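Disulfide isomerase DsbG N-terminal domain-containing protein (Helicobacter pylori, PDB 3TDG) is a thioredoxin-fold oxidoreductase of the DsbG family that probably reduces or isomerises disulfide bonds in other proteins. Local coordinates at residues V154-C159 / V181-L186. Numbering follows the deposited sequence.
Sequences VSDPMC and VVVGWL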
loop_
_atom_site.group_PDB
_atom_site.type_symbol
_atom_site.label_atom_id
_atom_site.label_comp_id
_atom_site.label_asym_id
_atom_site.label_seq_id
_atom_site.Cartn_x
_atom_site.Cartn_y
_atom_site.Cartn_z
ATOM N N VAL A 154 6.874 -26.067 11.648
ATOM C CA VAL A 154 6.922 -26.143 10.186
ATOM C C VAL A 154 8.298 -26.710 9.830
ATOM O O VAL A 154 9.319 -26.191 10.280
ATOM C CB VAL A 154 6.663 -24.800 9.517
ATOM C CG1 VAL A 154 6.682 -24.930 7.971
ATOM C CG2 VAL A 154 5.312 -24.214 9.991
ATOM N N SER A 155 8.301 -27.802 9.065
ATOM C CA SER A 155 9.471 -28.652 8.916
ATOM C C SER A 155 9.538 -29.269 7.506
ATOM O O SER A 155 8.517 -29.720 6.967
ATOM C CB SER A 155 9.438 -29.757 9.964
ATOM O OG SER A 155 10.590 -30.603 9.886
ATOM N N ASP A 156 10.742 -29.267 6.929
ATOM C CA ASP A 156 11.001 -29.824 5.605
ATOM C C ASP A 156 11.814 -31.109 5.808
ATOM O O ASP A 156 12.800 -31.109 6.534
ATOM C CB ASP A 156 11.763 -28.807 4.754
ATOM C CG ASP A 156 11.895 -29.229 3.287
ATOM O OD1 ASP A 156 11.266 -28.561 2.437
ATOM O OD2 ASP A 156 12.623 -30.217 2.982
ATOM N N PRO A 157 11.380 -32.222 5.188
ATOM C CA PRO A 157 12.062 -33.498 5.395
ATOM C C PRO A 157 13.435 -33.644 4.688
ATOM O O PRO A 157 14.113 -34.648 4.915
ATOM C CB PRO A 157 11.050 -34.534 4.882
ATOM C CG PRO A 157 10.131 -33.796 3.973
ATOM C CD PRO A 157 10.305 -32.312 4.179
ATOM N N MET A 158 13.826 -32.673 3.858
ATOM C CA MET A 158 15.161 -32.653 3.231
ATOM C C MET A 158 16.085 -31.607 3.869
ATOM O O MET A 158 17.069 -31.186 3.275
ATOM C CB MET A 158 15.070 -32.413 1.710
ATOM C CG MET A 158 14.433 -33.564 0.881
ATOM S SD MET A 158 15.111 -35.231 1.124
ATOM C CE MET A 158 16.595 -35.152 0.102
ATOM N N CYS A 159 15.768 -31.176 5.083
ATOM C CA CYS A 159 16.510 -30.095 5.686
ATOM C C CYS A 159 17.246 -30.640 6.902
ATOM O O CYS A 159 16.611 -31.143 7.822
ATOM C CB CYS A 159 15.544 -28.964 6.056
ATOM S SG CYS A 159 16.186 -27.654 7.116
ATOM N N VAL A 181 3.920 -29.671 10.822
ATOM C CA VAL A 181 3.458 -29.368 9.479
ATOM C C VAL A 181 4.622 -29.636 8.519
ATOM O O VAL A 181 5.583 -28.853 8.470
ATOM C CB VAL A 181 2.996 -27.896 9.379
ATOM C CG1 VAL A 181 2.548 -27.539 7.958
ATOM C CG2 VAL A 181 1.863 -27.620 10.392
ATOM N N VAL A 182 4.547 -30.758 7.798
ATOM C CA VAL A 182 5.657 -31.220 6.955
ATOM C C VAL A 182 5.470 -30.689 5.534
ATOM O O VAL A 182 4.540 -31.086 4.825
ATOM C CB VAL A 182 5.827 -32.771 6.988
ATOM C CG1 VAL A 182 7.066 -33.221 6.179
ATOM C CG2 VAL A 182 5.957 -33.245 8.402
ATOM N N VAL A 183 6.334 -29.759 5.147
ATOM C CA VAL A 183 6.168 -29.034 3.895
ATOM C C VAL A 183 7.113 -29.546 2.801
ATOM O O VAL A 183 8.132 -30.188 3.095
ATOM C CB VAL A 183 6.387 -27.524 4.086
ATOM C CG1 VAL A 183 5.294 -26.936 5.007
ATOM C CG2 VAL A 183 7.808 -27.244 4.657
ATOM N N GLY A 184 6.768 -29.238 1.555
ATOM C CA GLY A 184 7.615 -29.537 0.404
ATOM C C GLY A 184 8.285 -28.265 -0.077
ATOM O O GLY A 184 8.071 -27.858 -1.205
ATOM N N TRP A 185 9.104 -27.646 0.780
ATOM C CA TRP A 185 9.562 -26.258 0.591
ATOM C C TRP A 185 10.908 -26.125 -0.138
ATOM O O TRP A 185 11.099 -25.202 -0.951
ATOM C CB TRP A 185 9.572 -25.576 1.976
ATOM C CG TRP A 185 10.348 -24.241 2.236
ATOM C CD1 TRP A 185 11.327 -24.043 3.181
ATOM C CD2 TRP A 185 10.122 -22.957 1.637
ATOM N NE1 TRP A 185 11.753 -22.728 3.177
ATOM C CE2 TRP A 185 11.036 -22.044 2.235
ATOM C CE3 TRP A 185 9.274 -22.496 0.629
ATOM C CZ2 TRP A 185 11.099 -20.696 1.869
ATOM C CZ3 TRP A 185 9.346 -21.166 0.263
ATOM C CH2 TRP A 185 10.248 -20.282 0.878
ATOM N N LEU A 186 11.828 -27.048 0.130
ATOM C CA LEU A 186 13.210 -26.852 -0.336
ATOM C C LEU A 186 13.517 -27.380 -1.746
ATOM O O LEU A 186 14.515 -27.000 -2.340
ATOM C CB LEU A 186 14.224 -27.344 0.701
ATOM C CG LEU A 186 14.217 -26.548 2.018
ATOM C CD1 LEU A 186 15.197 -27.157 2.998
ATOM C CD2 LEU A 186 14.523 -25.064 1.795
#
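Asp156 turns its carboxylate to the 181-186 loop by setting CG trans to its own N (chi1 -172°), while Leu186 has CG anti to its carbonyl carbon (chi1 -65°), which lays Leu186 CG 3.6 Å from Asp156 OD1. The contact joins two neighbouring parallel strands of the thioredoxin fold and the loops that follow them. At the strand ends Ser155 N donates to Val181 O at 3.0 Å; just past them Val183 N donates to Ser155 O at 2.8 Å. On the face of Val154, its CG1 meets CG1 of Val183 beyond the strand at 3.8 Å, the two side chains crossing nearly at right angles, with helix 235-249 packed over them. On the face of Val182, CG1 touches CG of Pro157 in the following turn, near Tyr222. Asp156 OD1 accepts Trp185 N at 2.9 Å, nearly in line with the C-O bond, and Leu186 N from the syn side, 35° out of the carboxylate plane. OD2 accepts Met158 N through its anti lone pair, closing an Asx turn, and is hydrogen-bonded to Ser190 OG on helix 188-206. The carboxylate is thus gripped through both oxygens. Cys159, the first cysteine of a probable CxxC redox motif, N-caps the next helix. Cys159 CB lies 3.6 Å from Leu186 CD1.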